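Local coordinates for ferric uptake regulation protein (Vibrio cholerae, PDB 2W57) that probably regulates transcription of iron-uptake genes as a dimeric, metal-dependent DNA-binding repressor of the ferric uptake regulator family, at residues 6-9 and 14-17; 19-24 and 46-51; 31-36 and 86-91; 60-63 and 67-70; 69-74 and 79-84. All blocks are in the same frame, centred on the assembly; numbering follows the deposited sequence.

In this regulator chemistry follows place in the fold. Interaction 1, a surface contact of the amino-terminal helix, is purely apolar and lies farthest from the chain's centre; interactions 2 to 5 are all partly buried, with 5 and 3 centred nearest it (about 2 and 5 Å away). Interaction 2 adds a salt bridge to an aliphatic patch between helix 17-26 and the turn of the helix-turn-helix. Interactions 4 and 5 share strand 68-72, tied by the first to helix 52-64 and paired by the second with strand 78-82. Interaction 3 replaces packing with metal ligation and meets interaction 5 at one zinc ion. Interactions 1, 2 and 4 share an apolar interior.

Interaction 1 of 5, residues 6-9 and 14-17; sequences QALK and KVTL
Leu-8 and Lys-9, neighbours on helix 4-10, share one partner in Val-15, which lies in the connection leading to the next helix. Leu-8 shows how a single side chain can serve two surroundings at once. Its CB is 4.2 Å from CG2 of Val-15, a loose apolar approach. At CG the chain forks, with CG set beside the backbone N (chi1 -76°), and the two methyls part. CD1 turns to the loop backbone, 3.9 Å from the CA of Val-15 and 4.3 Å from the N of Thr-16, and it also packs on Arg-19 and Leu-20 of helix 17-26. CD2 leads the other way, inward, where it meets Phe-62 and Ile-67. The loop thus lies against a leucine that is rooted in the protein interior. This is the amino-terminal corner of the DNA-binding domain of a Fur-family regulator, where a short leading helix packs on the first helix of a winged helix-turn-helix fold. Thr-16 occupies the N-cap position of that helix, and the carbonyl O of Lys-14 accepts a hydrogen bond from Arg-19 NH1, which ties the loop to the first turn of the helix it precedes. Lys-9 makes the outer half of the contact. Its aliphatic stem passes across Val-15, with CG 3.6 Å and CE 3.9 Å from the CG2 methyl of Val-15. With CG1 of Val-15 anti to the backbone N (chi1 177°) and packed on Leu-20, CG2 is the branch left to meet both Leu-8 and Lys-9.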
# COMPACT_ATOMS: atom_id res chain seq x y z
N GLN A 6 7.39 -29.69 5.42
CA GLN A 6 6.20 -29.76 6.24
C GLN A 6 5.42 -28.44 6.21
O GLN A 6 4.19 -28.44 6.03
CB GLN A 6 6.56 -30.16 7.68
CG GLN A 6 5.38 -30.71 8.50
CD GLN A 6 4.65 -31.82 7.78
OE1 GLN A 6 5.25 -32.80 7.34
NE2 GLN A 6 3.34 -31.67 7.65
N ALA A 7 6.13 -27.33 6.38
CA ALA A 7 5.53 -26.01 6.30
C ALA A 7 4.76 -25.81 4.99
O ALA A 7 3.62 -25.33 5.02
CB ALA A 7 6.59 -24.93 6.48
N LEU A 8 5.37 -26.19 3.86
CA LEU A 8 4.70 -26.08 2.56
C LEU A 8 3.44 -26.94 2.51
O LEU A 8 2.37 -26.45 2.17
CB LEU A 8 5.62 -26.45 1.38
CG LEU A 8 6.72 -25.50 0.86
CD1 LEU A 8 7.30 -26.08 -0.40
CD2 LEU A 8 6.18 -24.13 0.57
N LYS A 9 3.59 -28.22 2.87
CA LYS A 9 2.48 -29.16 2.83
C LYS A 9 1.38 -28.75 3.80
O LYS A 9 0.20 -28.84 3.48
CB LYS A 9 2.94 -30.59 3.13
CG LYS A 9 3.90 -31.16 2.09
CD LYS A 9 3.77 -32.68 1.98
CE LYS A 9 5.06 -33.35 1.55
NZ LYS A 9 6.07 -33.30 2.65
N LYS A 14 1.64 -27.91 -2.49
CA LYS A 14 2.53 -28.96 -3.01
C LYS A 14 4.00 -28.54 -2.94
O LYS A 14 4.33 -27.37 -3.19
CB LYS A 14 2.15 -29.26 -4.46
CG LYS A 14 2.06 -30.75 -4.81
CD LYS A 14 1.78 -30.92 -6.31
CE LYS A 14 3.04 -30.61 -7.17
NZ LYS A 14 2.75 -29.60 -8.23
N VAL A 15 4.87 -29.48 -2.58
CA VAL A 15 6.32 -29.21 -2.51
C VAL A 15 6.96 -29.18 -3.91
O VAL A 15 6.80 -30.12 -4.69
CB VAL A 15 7.05 -30.25 -1.63
CG1 VAL A 15 8.55 -30.00 -1.65
CG2 VAL A 15 6.52 -30.23 -0.20
N THR A 16 7.65 -28.07 -4.22
CA THR A 16 8.38 -27.91 -5.49
C THR A 16 9.65 -27.13 -5.17
O THR A 16 9.73 -26.49 -4.12
CB THR A 16 7.58 -27.11 -6.56
OG1 THR A 16 7.52 -25.74 -6.17
CG2 THR A 16 6.17 -27.66 -6.77
N LEU A 17 10.62 -27.16 -6.07
CA LEU A 17 11.97 -26.65 -5.74
C LEU A 17 12.05 -25.14 -5.69
O LEU A 17 12.69 -24.61 -4.77
CB LEU A 17 13.02 -27.22 -6.70
CG LEU A 17 14.49 -27.22 -6.29
CD1 LEU A 17 14.76 -27.89 -4.92
CD2 LEU A 17 15.30 -27.89 -7.40

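Interaction 2 of 5, residues 19-24 and 46-51; sequences RLKILE and LGEEIG
The backbones keep well apart where helix 17-26 faces the 46-51 loop, the CA atoms of Lys-21 and Glu-48 being 8.8 Å from each other, so long side chains must span the gap. That loop joins helices 36-45 and 52-64, and is the turn of the helix-turn-helix in this winged-helix DNA-binding domain. Near its start Gly-47, with positive phi (83°), closes the preceding helix in a Schellman motif. Lys-21 then supplies the polar bridge. Its chain runs out extended as far as CE and bends only at the last torsion (chi4 -79°), which turns NZ onto the carboxylate of Glu-48. Glu-48 folds back at chi2 to offer both oxygens. The result is a forked salt bridge whose two hydrogen bonds are individually weak, NZ lying 2.9 Å from OE2 and 3.0 Å from OE1 of Glu-48. Beneath this charged pair sits an aliphatic layer made by Ile-50, which with Ile-22 also packs on Leu-43 of helix 36-45. Across the contact the two isoleucines meet loosely, Ile-22 CD1 being 4.4 Å from Ile-50 CG2, while the other branch of Ile-50 places CD1 4.1 Å from the CB of Lys-21.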
# COMPACT_ATOMS: atom_id res chain seq x y z
N ARG A 19 9.61 -23.26 -4.83
CA ARG A 19 8.94 -22.96 -3.57
C ARG A 19 9.89 -23.08 -2.37
O ARG A 19 9.94 -22.19 -1.54
CB ARG A 19 7.73 -23.85 -3.40
CG ARG A 19 6.56 -23.42 -4.26
CD ARG A 19 5.34 -24.30 -4.06
NE ARG A 19 4.25 -23.71 -4.82
CZ ARG A 19 3.13 -24.33 -5.19
NH1 ARG A 19 2.92 -25.60 -4.87
NH2 ARG A 19 2.22 -23.65 -5.90
N LEU A 20 10.65 -24.18 -2.31
CA LEU A 20 11.62 -24.40 -1.22
C LEU A 20 12.71 -23.34 -1.15
O LEU A 20 13.04 -22.85 -0.06
CB LEU A 20 12.29 -25.78 -1.35
CG LEU A 20 11.46 -27.06 -1.19
CD1 LEU A 20 12.32 -28.27 -1.45
CD2 LEU A 20 10.79 -27.17 0.18
N LYS A 21 13.25 -23.00 -2.31
CA LYS A 21 14.37 -22.09 -2.46
C LYS A 21 13.99 -20.66 -2.16
O LYS A 21 14.81 -19.88 -1.68
CB LYS A 21 14.92 -22.17 -3.88
CG LYS A 21 15.76 -23.41 -4.12
CD LYS A 21 16.36 -23.39 -5.51
CE LYS A 21 17.19 -24.64 -5.77
NZ LYS A 21 18.52 -24.54 -5.14
N ILE A 22 12.74 -20.31 -2.46
CA ILE A 22 12.25 -18.98 -2.17
C ILE A 22 11.90 -18.89 -0.70
O ILE A 22 12.11 -17.85 -0.08
CB ILE A 22 11.04 -18.60 -3.07
CG1 ILE A 22 11.53 -18.37 -4.51
CG2 ILE A 22 10.31 -17.38 -2.52
CD1 ILE A 22 10.45 -18.18 -5.52
N LEU A 23 11.38 -19.98 -0.13
CA LEU A 23 11.06 -19.98 1.30
C LEU A 23 12.34 -19.91 2.14
O LEU A 23 12.43 -19.10 3.06
CB LEU A 23 10.21 -21.21 1.66
CG LEU A 23 9.75 -21.42 3.11
CD1 LEU A 23 8.92 -20.24 3.62
CD2 LEU A 23 8.96 -22.72 3.21
N GLU A 24 13.31 -20.76 1.81
CA GLU A 24 14.66 -20.67 2.35
C GLU A 24 15.11 -19.20 2.46
O GLU A 24 15.50 -18.74 3.53
CB GLU A 24 15.59 -21.43 1.42
CG GLU A 24 16.91 -21.90 2.01
CD GLU A 24 17.42 -23.15 1.28
OE1 GLU A 24 18.61 -23.54 1.46
OE2 GLU A 24 16.62 -23.76 0.51
N LEU A 46 22.78 -16.22 -5.32
CA LEU A 46 22.89 -17.58 -4.79
C LEU A 46 23.12 -18.64 -5.89
O LEU A 46 23.14 -19.82 -5.61
CB LEU A 46 21.68 -17.90 -3.88
CG LEU A 46 21.61 -17.15 -2.53
CD1 LEU A 46 20.24 -17.27 -1.90
CD2 LEU A 46 22.68 -17.59 -1.53
N GLY A 47 23.30 -18.20 -7.13
CA GLY A 47 23.56 -19.11 -8.25
C GLY A 47 22.32 -19.73 -8.89
O GLY A 47 22.46 -20.56 -9.79
N GLU A 48 21.13 -19.35 -8.44
CA GLU A 48 19.87 -19.87 -9.00
C GLU A 48 19.47 -19.20 -10.33
O GLU A 48 19.97 -18.12 -10.66
CB GLU A 48 18.72 -19.72 -7.99
CG GLU A 48 18.98 -20.24 -6.56
CD GLU A 48 19.34 -21.73 -6.48
OE1 GLU A 48 18.94 -22.53 -7.37
OE2 GLU A 48 20.01 -22.13 -5.50
N GLU A 49 18.56 -19.86 -11.07
CA GLU A 49 18.01 -19.36 -12.34
C GLU A 49 16.53 -19.02 -12.28
O GLU A 49 15.92 -18.74 -13.31
CB GLU A 49 18.19 -20.37 -13.47
CG GLU A 49 19.61 -20.82 -13.76
CD GLU A 49 20.48 -19.69 -14.23
OE1 GLU A 49 19.95 -18.73 -14.81
OE2 GLU A 49 21.70 -19.75 -14.02
N ILE A 50 15.94 -19.02 -11.10
CA ILE A 50 14.53 -18.70 -10.97
C ILE A 50 14.28 -17.26 -11.43
O ILE A 50 14.83 -16.31 -10.86
CB ILE A 50 14.06 -18.88 -9.51
CG1 ILE A 50 14.37 -20.30 -9.00
CG2 ILE A 50 12.59 -18.57 -9.38
CD1 ILE A 50 14.24 -20.46 -7.51
N GLY A 51 13.47 -17.09 -12.48
CA GLY A 51 13.14 -15.76 -13.00
C GLY A 51 12.23 -15.00 -12.04
O GLY A 51 11.70 -15.58 -11.09

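Interaction 3 of 5, residues 31-36 and 86-91; sequences CQHISA and HHHDHL. With ZN (zinc ion), chain D; ZN (zinc ion), chain C.
His-33 and His-88 reach one zinc ion from opposite directions, each by its own first torsion: CG of His-33 stands beside the backbone N (chi1 -73°), whereas CG of His-88 lies between the backbone N and the carbonyl carbon (chi1 60°). His-90, two residues on along the chain, joins from the same side of the 86-91 segment. All three present NE2 to the metal, at 2.1 Å for His-33 and His-88 and 2.4 Å for His-90, and Glu-81 completes the site. Converging on the metal through NE2, the rings meet rim to rim rather than stacking. The NE2 of His-33 lies at the edge of the His-88 ring, 3.7 Å from the NE2 of His-88, with the two planes almost perpendicular (89°); it also approaches the His-90 ring at its edge, 3.3 Å from CD2 of His-90. A second-shell contact bears on His-88, whose ND1 donates a weak hydrogen bond to the carbonyl O of His-86. The intervening residues serve another metal: His-87 NE2 (2.3 Å) and Asp-89 OD2 (1.9 Å) bind a second zinc ion together with Glu-108 and His-125. The 86-91 segment, which leads into strand 89-93, therefore interleaves ligands of two sites. Because one zinc ion ties the DNA-binding domain, through His-33, to the sheet of the carboxy-terminal domain, its binding could influence how the two domains are set, consistent with a regulatory site.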
# COMPACT_ATOMS: atom_id res chain seq x y z
N CYS A 31 16.46 -10.97 5.48
CA CYS A 31 15.42 -10.92 4.44
C CYS A 31 14.04 -10.90 5.08
O CYS A 31 13.05 -11.33 4.46
CB CYS A 31 15.54 -12.10 3.47
SG CYS A 31 17.07 -12.13 2.50
N GLN A 32 13.96 -10.37 6.30
CA GLN A 32 12.71 -10.34 7.03
C GLN A 32 11.59 -9.52 6.37
O GLN A 32 10.41 -9.81 6.60
CB GLN A 32 12.94 -9.86 8.44
CG GLN A 32 11.76 -10.12 9.33
CD GLN A 32 12.02 -9.71 10.75
OE1 GLN A 32 12.84 -10.32 11.44
NE2 GLN A 32 11.32 -8.67 11.19
N HIS A 33 11.97 -8.49 5.60
CA HIS A 33 11.05 -7.68 4.80
C HIS A 33 11.66 -7.54 3.42
O HIS A 33 12.77 -7.05 3.29
CB HIS A 33 10.90 -6.27 5.39
CG HIS A 33 10.08 -6.21 6.64
ND1 HIS A 33 10.62 -6.43 7.89
CD2 HIS A 33 8.77 -5.93 6.84
CE1 HIS A 33 9.68 -6.30 8.80
NE2 HIS A 33 8.55 -6.00 8.20
N ILE A 34 10.97 -7.96 2.37
CA ILE A 34 11.64 -8.08 1.08
C ILE A 34 10.68 -7.97 -0.10
O ILE A 34 9.58 -8.50 -0.06
CB ILE A 34 12.48 -9.40 1.01
CG1 ILE A 34 13.52 -9.34 -0.11
CG2 ILE A 34 11.58 -10.65 0.90
CD1 ILE A 34 14.62 -10.39 0.03
N SER A 35 11.09 -7.25 -1.14
CA SER A 35 10.31 -7.16 -2.35
C SER A 35 10.60 -8.36 -3.22
O SER A 35 11.64 -9.02 -3.06
CB SER A 35 10.66 -5.89 -3.11
OG SER A 35 12.01 -5.90 -3.49
N ALA A 36 9.70 -8.65 -4.15
CA ALA A 36 9.93 -9.68 -5.18
C ALA A 36 11.25 -9.47 -5.96
O ALA A 36 11.89 -10.43 -6.35
CB ALA A 36 8.75 -9.73 -6.13
N HIS A 86 2.17 -11.80 16.13
CA HIS A 86 2.76 -10.58 16.71
C HIS A 86 2.67 -9.37 15.77
O HIS A 86 3.42 -9.24 14.79
CB HIS A 86 4.21 -10.82 17.14
CG HIS A 86 4.44 -12.13 17.84
ND1 HIS A 86 3.74 -12.50 18.97
CD2 HIS A 86 5.28 -13.15 17.56
CE1 HIS A 86 4.15 -13.70 19.36
NE2 HIS A 86 5.08 -14.11 18.53
N HIS A 87 1.73 -8.50 16.11
CA HIS A 87 1.45 -7.28 15.38
C HIS A 87 2.61 -6.29 15.42
O HIS A 87 3.17 -6.04 16.49
CB HIS A 87 0.20 -6.61 15.97
CG HIS A 87 -0.10 -5.26 15.39
ND1 HIS A 87 -0.83 -5.10 14.23
CD2 HIS A 87 0.24 -4.02 15.81
CE1 HIS A 87 -0.92 -3.81 13.96
NE2 HIS A 87 -0.28 -3.13 14.90
N HIS A 88 2.96 -5.74 14.26
CA HIS A 88 3.84 -4.57 14.21
C HIS A 88 3.44 -3.57 13.09
O HIS A 88 2.62 -3.86 12.22
CB HIS A 88 5.32 -4.98 14.15
CG HIS A 88 5.67 -5.82 12.96
ND1 HIS A 88 5.34 -7.16 12.86
CD2 HIS A 88 6.34 -5.52 11.82
CE1 HIS A 88 5.78 -7.64 11.72
NE2 HIS A 88 6.39 -6.67 11.07
N ASP A 89 4.02 -2.38 13.17
CA ASP A 89 3.89 -1.37 12.14
C ASP A 89 5.28 -1.09 11.60
O ASP A 89 6.24 -1.70 12.06
CB ASP A 89 3.23 -0.13 12.70
CG ASP A 89 1.85 -0.41 13.20
OD1 ASP A 89 1.06 -0.97 12.41
OD2 ASP A 89 1.56 -0.11 14.37
N HIS A 90 5.38 -0.21 10.61
CA HIS A 90 6.63 -0.12 9.87
C HIS A 90 7.13 1.29 9.69
O HIS A 90 6.38 2.20 9.37
CB HIS A 90 6.51 -0.81 8.50
CG HIS A 90 5.93 -2.19 8.57
ND1 HIS A 90 4.57 -2.42 8.69
CD2 HIS A 90 6.51 -3.41 8.55
CE1 HIS A 90 4.35 -3.72 8.73
NE2 HIS A 90 5.51 -4.35 8.64
N LEU A 91 8.42 1.44 9.92
CA LEU A 91 9.11 2.67 9.67
C LEU A 91 10.07 2.33 8.54
O LEU A 91 10.81 1.36 8.62
CB LEU A 91 9.84 3.11 10.94
CG LEU A 91 10.81 4.29 10.99
CD1 LEU A 91 10.09 5.60 10.79
CD2 LEU A 91 11.54 4.26 12.32
ZN ZN D . 6.61 -6.40 9.02
ZN ZN C . -0.17 -0.86 14.85

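Interaction 4 of 5, residues 60-63 and 67-70; sequences NQFD and IVTR
Phe-62 and Ile-67 meet face to branch. With CG beside its backbone N (chi1 -77°), Phe-62 lays its ring beneath Ile-67, whose two ends share one face: CG2 makes a CH-pi contact 4.3 Å from the ring centroid, and CD1 sits farther out toward the rim. Val-68 packs next to it, its CG2 3.6 Å from the CB of Phe-62. One carbonyl grips both residues through the backbone, Phe-62 O accepting from Ile-67 N at 2.9 Å and from Val-68 N at 3.2 Å. Here helix 52-64 of the winged-helix fold turns into strand 68-72, the first strand of the wing, and Leu-8 and Leu-23 pack against both Phe-62 and Ile-67. The polar half depends on the shape of two side chains. Asp-63 swings CG anti to its backbone N (chi1 -164°), bringing OD2 3.3 Å from the CB of Arg-70. Arg-70 bends at chi3 (-81°), and its guanidinium carries on past the carboxylate to hydrogen-bond Ser-78 through NH1. Asp-63 OD2 and Arg-70 NE, 4.1 Å apart, are beyond salt-bridge distance; a water links the two side chains, donating to Asp-63 OD2 and accepting from Arg-70 NH2, 2.8 Å from each.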
# COMPACT_ATOMS: atom_id res chain seq x y z
N ASN A 60 2.79 -14.77 -4.45
CA ASN A 60 1.32 -14.76 -4.46
C ASN A 60 0.67 -16.01 -3.84
O ASN A 60 -0.32 -15.89 -3.10
CB ASN A 60 0.79 -14.62 -5.88
CG ASN A 60 0.59 -13.21 -6.27
OD1 ASN A 60 1.53 -12.52 -6.68
ND2 ASN A 60 -0.65 -12.74 -6.14
N GLN A 61 1.20 -17.18 -4.20
CA GLN A 61 0.70 -18.46 -3.69
C GLN A 61 0.95 -18.51 -2.18
O GLN A 61 0.11 -18.97 -1.42
CB GLN A 61 1.39 -19.64 -4.41
CG GLN A 61 1.22 -19.66 -5.92
CD GLN A 61 2.12 -20.69 -6.67
OE1 GLN A 61 3.28 -20.98 -6.29
NE2 GLN A 61 1.57 -21.23 -7.76
N PHE A 62 2.11 -18.01 -1.75
CA PHE A 62 2.43 -17.93 -0.33
C PHE A 62 1.49 -16.95 0.39
O PHE A 62 1.10 -17.19 1.53
CB PHE A 62 3.87 -17.47 -0.14
CG PHE A 62 4.90 -18.53 -0.39
CD1 PHE A 62 4.53 -19.78 -0.88
CD2 PHE A 62 6.24 -18.27 -0.14
CE1 PHE A 62 5.50 -20.76 -1.09
CE2 PHE A 62 7.21 -19.23 -0.35
CZ PHE A 62 6.84 -20.48 -0.83
N ASP A 63 1.16 -15.85 -0.29
CA ASP A 63 0.23 -14.85 0.25
C ASP A 63 -1.14 -15.49 0.56
O ASP A 63 -1.64 -15.42 1.68
CB ASP A 63 0.09 -13.67 -0.71
CG ASP A 63 -0.53 -12.45 -0.05
OD1 ASP A 63 -1.11 -12.57 1.05
OD2 ASP A 63 -0.44 -11.36 -0.63
N ILE A 67 1.37 -18.12 4.23
CA ILE A 67 2.80 -18.24 4.52
C ILE A 67 3.45 -16.86 4.65
O ILE A 67 4.30 -16.64 5.54
CB ILE A 67 3.52 -19.10 3.45
CG1 ILE A 67 3.21 -20.58 3.64
CG2 ILE A 67 5.02 -18.91 3.52
CD1 ILE A 67 3.87 -21.47 2.61
N VAL A 68 3.04 -15.93 3.77
CA VAL A 68 3.57 -14.56 3.80
C VAL A 68 2.45 -13.52 3.90
O VAL A 68 1.28 -13.82 3.64
CB VAL A 68 4.48 -14.24 2.58
CG1 VAL A 68 5.65 -15.21 2.47
CG2 VAL A 68 3.68 -14.19 1.26
N THR A 69 2.83 -12.30 4.27
CA THR A 69 1.94 -11.14 4.24
C THR A 69 2.52 -10.15 3.24
O THR A 69 3.72 -9.87 3.28
CB THR A 69 1.89 -10.44 5.61
OG1 THR A 69 1.41 -11.36 6.61
CG2 THR A 69 0.96 -9.22 5.57
N ARG A 70 1.67 -9.63 2.35
CA ARG A 70 2.08 -8.59 1.41
C ARG A 70 1.77 -7.20 1.96
O ARG A 70 0.65 -6.93 2.37
CB ARG A 70 1.43 -8.75 0.03
CG ARG A 70 2.22 -8.00 -1.06
CD ARG A 70 1.39 -7.55 -2.27
NE ARG A 70 1.18 -8.62 -3.25
CZ ARG A 70 1.63 -8.63 -4.51
NH1 ARG A 70 2.34 -7.61 -5.02
NH2 ARG A 70 1.34 -9.67 -5.28
O HOH W 1 -1.72 -13.96 3.72
O HOH W 2 -0.20 -11.11 -3.42

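Interaction 5 of 5, residues 69-74 and 79-84; sequences TRHHFE and VFELST. With ZN (zinc ion), chain D.
Thr-69 with Glu-81 and His-71 with Val-79 form the hydrogen-bonded pairs of an antiparallel ladder, with Arg-70 and Phe-80 as the non-hydrogen-bonded pair between them. His-71 N lies 2.8 Å from Val-79 O, and Val-79 N 2.9 Å from His-71 O. At the other hydrogen-bonded pair Thr-69 N meets Glu-81 O at 2.9 Å, while the return bond is weak. Among the aromatic contacts, CG of Arg-70 rests over the Phe-80 ring in a CH-pi contact, 3.9 Å from its centroid, and CZ of that ring lies over the centre of the guanidinium, whose NH1 is held by Ser-78; the planes are too steeply inclined (53°) to stack. Phe-73, just past the end of its strand, takes CG2 of Val-79 over one face of its ring, 3.7 Å from the centroid. The side-chain hydrogen bond between the strands lies on the face of His-71 and Glu-81: NE2 of His-71 donates to the anti side of Glu-81 OE2 (2.6 Å) in a bent bond (130°), and the same oxygen binds zinc at 2.1 Å. His-71 ND1 is itself bonded to Tyr-128 OH, so the imidazole is held at both nitrogens, consistent with a second-shell residue that orients the carboxylate. The hairpin is the wing of the winged-helix fold, and here gives Glu-81 to the site shared with His-33, His-88 and His-90.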
# COMPACT_ATOMS: atom_id res chain seq x y z
N THR A 69 2.83 -12.30 4.27
CA THR A 69 1.94 -11.14 4.24
C THR A 69 2.52 -10.15 3.24
O THR A 69 3.72 -9.87 3.28
CB THR A 69 1.89 -10.44 5.61
OG1 THR A 69 1.41 -11.36 6.61
CG2 THR A 69 0.96 -9.22 5.57
N ARG A 70 1.67 -9.63 2.35
CA ARG A 70 2.08 -8.59 1.41
C ARG A 70 1.77 -7.20 1.96
O ARG A 70 0.65 -6.93 2.37
CB ARG A 70 1.43 -8.75 0.03
CG ARG A 70 2.22 -8.00 -1.06
CD ARG A 70 1.39 -7.55 -2.27
NE ARG A 70 1.18 -8.62 -3.25
CZ ARG A 70 1.63 -8.63 -4.51
NH1 ARG A 70 2.34 -7.61 -5.02
NH2 ARG A 70 1.34 -9.67 -5.28
N HIS A 71 2.78 -6.34 1.94
CA HIS A 71 2.60 -4.92 2.23
C HIS A 71 2.85 -4.08 0.99
O HIS A 71 3.85 -4.28 0.30
CB HIS A 71 3.56 -4.46 3.32
CG HIS A 71 3.37 -5.15 4.63
ND1 HIS A 71 2.40 -4.77 5.53
CD2 HIS A 71 4.04 -6.18 5.20
CE1 HIS A 71 2.46 -5.55 6.60
NE2 HIS A 71 3.45 -6.41 6.42
N HIS A 72 1.96 -3.12 0.71
CA HIS A 72 2.16 -2.19 -0.41
C HIS A 72 2.74 -0.88 0.08
O HIS A 72 2.05 -0.10 0.74
CB HIS A 72 0.84 -1.93 -1.11
CG HIS A 72 0.23 -3.15 -1.71
ND1 HIS A 72 0.38 -3.47 -3.05
CD2 HIS A 72 -0.57 -4.11 -1.18
CE1 HIS A 72 -0.28 -4.59 -3.30
NE2 HIS A 72 -0.86 -5.00 -2.19
N PHE A 73 4.01 -0.62 -0.22
CA PHE A 73 4.69 0.58 0.28
C PHE A 73 4.37 1.80 -0.56
O PHE A 73 3.54 1.73 -1.47
CB PHE A 73 6.20 0.36 0.32
CG PHE A 73 6.67 -0.27 1.59
CD1 PHE A 73 5.76 -0.77 2.52
CD2 PHE A 73 8.04 -0.41 1.84
CE1 PHE A 73 6.20 -1.36 3.70
CE2 PHE A 73 8.49 -1.01 3.02
CZ PHE A 73 7.56 -1.49 3.95
N GLU A 74 5.04 2.91 -0.25
CA GLU A 74 4.78 4.19 -0.91
C GLU A 74 5.02 4.08 -2.41
O GLU A 74 6.13 3.77 -2.87
CB GLU A 74 5.63 5.32 -0.32
CG GLU A 74 5.08 6.74 -0.60
CD GLU A 74 6.03 7.86 -0.15
OE1 GLU A 74 6.99 7.57 0.63
OE2 GLU A 74 5.82 9.02 -0.60
N VAL A 79 6.42 -5.31 -0.50
CA VAL A 79 7.37 -6.10 0.27
C VAL A 79 6.64 -7.21 1.00
O VAL A 79 5.46 -7.08 1.39
CB VAL A 79 8.23 -5.25 1.26
CG1 VAL A 79 9.12 -4.26 0.51
CG2 VAL A 79 7.37 -4.50 2.24
N PHE A 80 7.34 -8.32 1.19
CA PHE A 80 6.78 -9.50 1.79
C PHE A 80 7.56 -9.84 3.06
O PHE A 80 8.71 -9.41 3.24
CB PHE A 80 6.84 -10.66 0.80
CG PHE A 80 6.08 -10.41 -0.49
CD1 PHE A 80 4.82 -10.97 -0.69
CD2 PHE A 80 6.63 -9.64 -1.52
CE1 PHE A 80 4.12 -10.77 -1.88
CE2 PHE A 80 5.94 -9.42 -2.71
CZ PHE A 80 4.68 -9.98 -2.89
N GLU A 81 6.93 -10.59 3.94
CA GLU A 81 7.53 -11.08 5.17
C GLU A 81 6.76 -12.33 5.53
O GLU A 81 5.64 -12.52 5.04
CB GLU A 81 7.44 -10.03 6.29
CG GLU A 81 6.04 -9.46 6.55
CD GLU A 81 5.96 -8.61 7.82
OE1 GLU A 81 6.48 -9.07 8.87
OE2 GLU A 81 5.37 -7.50 7.79
N LEU A 82 7.36 -13.18 6.36
CA LEU A 82 6.68 -14.37 6.86
C LEU A 82 5.66 -13.92 7.88
O LEU A 82 5.90 -12.95 8.60
CB LEU A 82 7.67 -15.33 7.50
CG LEU A 82 8.64 -16.06 6.55
CD1 LEU A 82 9.90 -16.52 7.29
CD2 LEU A 82 7.96 -17.24 5.84
N SER A 83 4.51 -14.59 7.92
CA SER A 83 3.44 -14.25 8.86
C SER A 83 3.84 -14.44 10.32
O SER A 83 4.71 -15.24 10.63
CB SER A 83 2.19 -15.10 8.57
OG SER A 83 1.73 -14.87 7.26
N THR A 84 3.21 -13.66 11.20
CA THR A 84 3.24 -13.86 12.65
C THR A 84 1.96 -13.28 13.25
O THR A 84 1.37 -12.37 12.69
CB THR A 84 4.47 -13.20 13.35
OG1 THR A 84 4.63 -11.86 12.86
CG2 THR A 84 5.76 -13.99 13.12
ZN ZN D . 6.61 -6.40 9.02